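Local coordinates for extracellular ligand-binding receptor (Rhodopseudomonas palustris, PDB 3UKJ), which probably serves as a periplasmic solute-binding protein that captures lignin-derived aromatic acids such as p-coumaric acid for uptake into the cell, at residues V10-T15 against M45-D50; R28-F33 against T269-K274. All blocks are in the same frame, centred on the assembly; numbering follows the deposited sequence.

Contact 1: residues V10-T15 against M45-D50; sequences VGITVT and MIVLDD
D50 reaches over from just past the end of its strand to hold T13 and T15. Its CB comes first, 3.3 Å from T13 OG1. CG sits between the backbone N and the carbonyl carbon (chi1 52°), which turns the carboxylate back over the neighbouring strand and puts D50 CG 3.5 Å from V14 O. The two oxygens then divide. OD2 accepts a short 2.6 Å bond from T13 OG1, arriving on its anti side and 28° out of the carboxylate plane, while OD1 takes T15 OG1 at 2.9 Å with its syn lone pair. Outside the pair, S76 OG also bonds OD2 and G52 N bonds OD1, so both oxygens are multiply gripped. An asparagine here would put an NH2 where one oxygen stood, and would probably leave either T13 OG1 or T15 OG1 without its acceptor.

Behind this end, V10-V14 and M45-D49 run parallel with axes 4.7 Å apart, neighbours in the six-stranded sheet of the N-terminal lobe of a type I periplasmic binding protein. Helix 21-30 carries the chain from strand 8-14 to its parallel neighbour 41-49, a beta-alpha-beta crossover; the short strand 37-38, passed on the way, pairs antiparallel with 41-49. Backbone bonds alternate down the pair: V10 O takes I46 N, I12 N gives to I46 O, I12 O takes L48 N, and V14 N gives to L48 O. V14 O receives D50 N in turn.

On the face shared by V10, I12 and V14, I12 CD1 lies 4.0 Å from SE of M45, a selenomethionine, and 4.2 Å from V47 CG2; I12 and V47 point the same way, side by side. D49 OD1 nears V14 O without bonding it; it accepts instead from the backbone N of T16 and G51, while OD2 pairs with T17 OG1.

Contact 2: residues R28-F33 against T269-K274; sequences RNALEF and TAYETK
F33 meets A270 and Y271 through its ring, and this apolar contact is the heart of the interface. A270 CB stands over one face, 3.8 Å from the ring centroid and 18° off the normal, a CH-pi contact; on the opposite face lies E32 CB, from F33's own segment. The backbone N of Y271 is on the A270 side, and K274 CB approaches the ring edge. The F33 and Y271 side chains run at about a right angle, with F33 CE2 3.8 Å from Y271 CD1. Swung anti to the backbone N (chi1 -160°), the tyrosine ring extends along 28-33, bringing CE1 to 3.7 Å from N29 CB; A30 N lies at the ring edge, near its plane.

Hydrogen bonding takes over at the phenol. N29 ND2 donates to Y271 OH at 3.2 Å, and the oxygen lies close to the amide plane. The other end of that amide is fixed by R28: NE and NH2 both reach N29 OD1 from the same face of the amide plane of N29, NH2 being the shorter at 2.8 Å, with the oxygen in the guanidinium plane. R28 thus acts as a second shell, setting which end of the N29 amide is turned to the tyrosine.

The ionic element is E32 with K274. NZ meets OE1 on its syn side at 2.7 Å, and OE2 only weakly, while the two side chains cross at about a right angle.

These segments join the end region of helix 21-30 to helix 261-275, which returns late in the chain to the N-terminal lobe, and helix 282-304 packs against A30 and Y271. Because E32 and K274 are exposed, their salt bridge probably adds less to the contact than the ring packing does, while the polar end of Y271 is met by an amide whose orientation R28 sets.

Helix 21-30 follows strand 8-14 of contact 1 in the chain, and it and the residues after it make up 28-33 of contact 2. The centres of the two contacts are about 17 Å apart, yet their side chains touch. L31 CD1 lies 3.8 Å from both I12 CD1 and V47 CG2, and R28 CG packs on V47 CG1, so one side of 28-33 rests on the sheet while F33 and N29 face helix 261-275. Contact 1 is nearer the bound 3-(4-hydroxy-phenyl)pyruvic acid, the T15 side chain being about 9 Å away. In contact 2 the side chain of A30 is about 13 Å from the bound 3-(4-hydroxy-phenyl)pyruvic acid.

Contact 1: residues V10-T15 against M45-D50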
loop_
_atom_site.group_PDB
_atom_site.type_symbol
_atom_site.label_atom_id
_atom_site.label_comp_id
_atom_site.label_asym_id
_atom_site.label_seq_id
_atom_site.Cartn_x
_atom_site.Cartn_y
_atom_site.Cartn_z
ATOM N N VAL A 10 -4.278 10.230 17.755
ATOM C CA VAL A 10 -3.764 9.669 16.487
ATOM C C VAL A 10 -4.157 10.618 15.384
ATOM O O VAL A 10 -5.339 10.797 15.127
ATOM C CB VAL A 10 -4.306 8.236 16.192
ATOM C CG1 VAL A 10 -3.679 7.679 14.875
ATOM C CG2 VAL A 10 -3.947 7.271 17.353
ATOM N N GLY A 11 -3.159 11.197 14.723
ATOM C CA GLY A 11 -3.399 12.091 13.597
ATOM C C GLY A 11 -3.245 11.309 12.317
ATOM O O GLY A 11 -2.235 10.631 12.110
ATOM N N ILE A 12 -4.233 11.429 11.435
ATOM C CA ILE A 12 -4.258 10.633 10.202
ATOM C C ILE A 12 -4.452 11.581 9.043
ATOM O O ILE A 12 -5.467 12.318 8.990
ATOM C CB ILE A 12 -5.432 9.601 10.229
ATOM C CG1 ILE A 12 -5.320 8.758 11.498
ATOM C CG2 ILE A 12 -5.384 8.775 8.913
ATOM C CD1 ILE A 12 -6.539 7.907 11.819
ATOM N N THR A 13 -3.495 11.554 8.095
ATOM C CA THR A 13 -3.654 12.268 6.842
ATOM C C THR A 13 -3.724 11.277 5.653
ATOM O O THR A 13 -2.865 10.396 5.501
ATOM C CB THR A 13 -2.528 13.324 6.647
ATOM O OG1 THR A 13 -2.758 14.046 5.441
ATOM C CG2 THR A 13 -1.126 12.687 6.658
ATOM N N VAL A 14 -4.817 11.374 4.886
ATOM C CA VAL A 14 -5.044 10.475 3.749
ATOM C C VAL A 14 -5.600 11.277 2.588
ATOM O O VAL A 14 -5.985 12.448 2.732
ATOM C CB VAL A 14 -6.009 9.272 4.111
ATOM C CG1 VAL A 14 -5.237 8.261 5.029
ATOM C CG2 VAL A 14 -7.284 9.782 4.817
ATOM N N THR A 15 -5.722 10.606 1.456
ATOM C CA THR A 15 -6.014 11.272 0.225
ATOM C C THR A 15 -7.460 10.953 -0.182
ATOM O O THR A 15 -7.737 9.870 -0.702
ATOM C CB THR A 15 -5.025 10.825 -0.881
ATOM O OG1 THR A 15 -3.652 11.036 -0.462
ATOM C CG2 THR A 15 -5.315 11.552 -2.177
HETATM N N MSE A 45 -9.103 10.486 17.314
HETATM C CA MSE A 45 -8.580 10.490 15.943
HETATM C C MSE A 45 -8.825 11.862 15.340
HETATM O O MSE A 45 -9.871 12.491 15.580
HETATM C CB MSE A 45 -9.282 9.430 15.083
HETATM C CG MSE A 45 -8.901 7.940 15.359
HETATM SE SE MSE A 45 -9.745 6.799 13.986
HETATM C CE MSE A 45 -11.451 7.669 13.697
ATOM N N ILE A 46 -7.824 12.367 14.628
ATOM C CA ILE A 46 -7.979 13.584 13.842
ATOM C C ILE A 46 -7.614 13.207 12.421
ATOM O O ILE A 46 -6.532 12.639 12.189
ATOM C CB ILE A 46 -7.058 14.684 14.332
ATOM C CG1 ILE A 46 -7.296 14.889 15.831
ATOM C CG2 ILE A 46 -7.300 15.968 13.510
ATOM C CD1 ILE A 46 -6.185 15.578 16.524
ATOM N N VAL A 47 -8.609 13.282 11.543
ATOM C CA VAL A 47 -8.473 12.759 10.176
ATOM C C VAL A 47 -8.632 13.903 9.197
ATOM O O VAL A 47 -9.683 14.549 9.150
ATOM C CB VAL A 47 -9.559 11.653 9.871
ATOM C CG1 VAL A 47 -9.303 11.040 8.519
ATOM C CG2 VAL A 47 -9.614 10.584 10.962
ATOM N N LEU A 48 -7.598 14.101 8.376
ATOM C CA LEU A 48 -7.576 15.195 7.420
ATOM C C LEU A 48 -7.234 14.709 6.016
ATOM O O LEU A 48 -6.475 13.769 5.851
ATOM C CB LEU A 48 -6.543 16.259 7.826
ATOM C CG LEU A 48 -6.842 17.041 9.110
ATOM C CD1 LEU A 48 -5.674 17.983 9.463
ATOM C CD2 LEU A 48 -8.174 17.829 8.976
ATOM N N ASP A 49 -7.881 15.297 5.020
ATOM C CA ASP A 49 -7.513 15.073 3.626
ATOM C C ASP A 49 -6.225 15.870 3.335
ATOM O O ASP A 49 -6.076 17.013 3.814
ATOM C CB ASP A 49 -8.649 15.595 2.739
ATOM C CG ASP A 49 -8.351 15.492 1.245
ATOM O OD1 ASP A 49 -7.642 14.553 0.838
ATOM O OD2 ASP A 49 -8.921 16.319 0.474
ATOM N N ASP A 50 -5.384 15.343 2.439
ATOM C CA ASP A 50 -4.199 16.074 1.942
ATOM C C ASP A 50 -4.228 16.184 0.432
ATOM O O ASP A 50 -3.326 16.774 -0.171
ATOM C CB ASP A 50 -2.879 15.399 2.410
ATOM C CG ASP A 50 -2.826 13.929 2.105
ATOM O OD1 ASP A 50 -3.250 13.497 0.993
ATOM O OD2 ASP A 50 -2.345 13.174 3.000
#

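Contact 2: residues R28-F33 against T269-K274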
loop_
_atom_site.group_PDB
_atom_site.type_symbol
_atom_site.label_atom_id
_atom_site.label_comp_id
_atom_site.label_asym_id
_atom_site.label_seq_id
_atom_site.Cartn_x
_atom_site.Cartn_y
_atom_site.Cartn_z
ATOM N N ARG A 28 -10.006 5.968 4.909
ATOM C CA ARG A 28 -10.746 6.764 5.856
ATOM C C ARG A 28 -11.961 5.939 6.276
ATOM O O ARG A 28 -12.325 5.903 7.467
ATOM C CB ARG A 28 -11.231 8.040 5.164
ATOM C CG ARG A 28 -11.886 8.961 6.132
ATOM C CD ARG A 28 -12.872 9.806 5.495
ATOM N NE ARG A 28 -13.694 9.060 4.552
ATOM C CZ ARG A 28 -14.243 9.636 3.496
ATOM N NH1 ARG A 28 -13.861 10.876 3.180
ATOM N NH2 ARG A 28 -14.942 8.904 2.635
ATOM N N ASN A 29 -12.676 5.401 5.276
ATOM C CA ASN A 29 -13.907 4.633 5.551
ATOM C C ASN A 29 -13.659 3.478 6.541
ATOM O O ASN A 29 -14.471 3.259 7.447
ATOM C CB ASN A 29 -14.516 4.071 4.257
ATOM C CG ASN A 29 -15.228 5.130 3.396
ATOM O OD1 ASN A 29 -15.276 6.321 3.719
ATOM N ND2 ASN A 29 -15.638 4.707 2.217
ATOM N N ALA A 30 -12.505 2.823 6.445
ATOM C CA ALA A 30 -12.206 1.671 7.302
ATOM C C ALA A 30 -12.066 2.032 8.774
ATOM O O ALA A 30 -12.220 1.171 9.630
ATOM C CB ALA A 30 -11.008 0.855 6.805
ATOM N N LEU A 31 -11.767 3.309 9.056
ATOM C CA LEU A 31 -11.645 3.787 10.432
ATOM C C LEU A 31 -12.924 3.613 11.234
ATOM O O LEU A 31 -12.891 3.638 12.469
ATOM C CB LEU A 31 -11.196 5.238 10.481
ATOM C CG LEU A 31 -9.824 5.477 9.828
ATOM C CD1 LEU A 31 -9.583 6.976 9.773
ATOM C CD2 LEU A 31 -8.665 4.719 10.526
ATOM N N GLU A 32 -14.072 3.553 10.552
ATOM C CA GLU A 32 -15.316 3.233 11.266
ATOM C C GLU A 32 -15.234 1.891 12.045
ATOM O O GLU A 32 -15.873 1.734 13.090
ATOM C CB GLU A 32 -16.509 3.242 10.311
ATOM C CG GLU A 32 -17.838 3.038 11.026
ATOM C CD GLU A 32 -19.033 3.020 10.094
ATOM O OE1 GLU A 32 -18.889 3.436 8.923
ATOM O OE2 GLU A 32 -20.132 2.601 10.551
ATOM N N PHE A 33 -14.377 0.987 11.592
ATOM C CA PHE A 33 -14.360 -0.392 12.067
ATOM C C PHE A 33 -13.207 -0.738 12.979
ATOM O O PHE A 33 -13.089 -1.890 13.400
ATOM C CB PHE A 33 -14.437 -1.343 10.873
ATOM C CG PHE A 33 -15.484 -0.933 9.863
ATOM C CD1 PHE A 33 -16.811 -0.774 10.249
ATOM C CD2 PHE A 33 -15.145 -0.712 8.537
ATOM C CE1 PHE A 33 -17.806 -0.421 9.312
ATOM C CE2 PHE A 33 -16.120 -0.250 7.606
ATOM C CZ PHE A 33 -17.447 -0.173 7.983
ATOM N N THR A 269 -16.222 -8.230 6.248
ATOM C CA THR A 269 -17.633 -8.326 6.614
ATOM C C THR A 269 -18.201 -6.972 7.012
ATOM O O THR A 269 -19.222 -6.558 6.457
ATOM C CB THR A 269 -17.855 -9.302 7.752
ATOM O OG1 THR A 269 -17.441 -10.592 7.307
ATOM C CG2 THR A 269 -19.374 -9.362 8.131
ATOM N N ALA A 270 -17.447 -6.210 7.803
ATOM C CA ALA A 270 -17.883 -4.868 8.195
ATOM C C ALA A 270 -17.958 -3.949 7.002
ATOM O O ALA A 270 -18.965 -3.247 6.813
ATOM C CB ALA A 270 -16.987 -4.272 9.265
ATOM N N TYR A 271 -16.893 -3.965 6.189
ATOM C CA TYR A 271 -16.769 -3.031 5.087
ATOM C C TYR A 271 -17.819 -3.323 4.021
ATOM O O TYR A 271 -18.534 -2.386 3.581
ATOM C CB TYR A 271 -15.364 -3.039 4.478
ATOM C CG TYR A 271 -15.080 -1.773 3.695
ATOM C CD1 TYR A 271 -14.361 -0.721 4.274
ATOM C CD2 TYR A 271 -15.539 -1.615 2.377
ATOM C CE1 TYR A 271 -14.128 0.498 3.560
ATOM C CE2 TYR A 271 -15.405 -0.381 1.690
ATOM C CZ TYR A 271 -14.646 0.638 2.266
ATOM O OH TYR A 271 -14.487 1.815 1.589
ATOM N N GLU A 272 -17.912 -4.592 3.607
ATOM C CA GLU A 272 -18.839 -4.936 2.515
ATOM C C GLU A 272 -20.298 -4.899 2.948
ATOM O O GLU A 272 -21.185 -4.614 2.129
ATOM C CB GLU A 272 -18.470 -6.254 1.825
ATOM C CG GLU A 272 -17.053 -6.166 1.222
ATOM C CD GLU A 272 -16.628 -7.352 0.387
ATOM O OE1 GLU A 272 -17.011 -8.505 0.695
ATOM O OE2 GLU A 272 -15.884 -7.116 -0.600
ATOM N N THR A 273 -20.560 -5.051 4.239
ATOM C CA THR A 273 -21.938 -4.862 4.698
ATOM C C THR A 273 -22.348 -3.408 4.489
ATOM O O THR A 273 -23.471 -3.123 4.045
ATOM C CB THR A 273 -22.104 -5.243 6.162
ATOM O OG1 THR A 273 -21.878 -6.667 6.306
ATOM C CG2 THR A 273 -23.514 -4.913 6.676
ATOM N N LYS A 274 -21.433 -2.485 4.794
ATOM C CA LYS A 274 -21.746 -1.079 4.639
ATOM C C LYS A 274 -21.695 -0.560 3.211
ATOM O O LYS A 274 -22.605 0.131 2.786
ATOM C CB LYS A 274 -20.882 -0.210 5.553
ATOM C CG LYS A 274 -21.221 1.271 5.422
ATOM C CD LYS A 274 -21.083 1.950 6.758
ATOM C CE LYS A 274 -21.283 3.427 6.630
ATOM N NZ LYS A 274 -21.422 3.947 8.003
#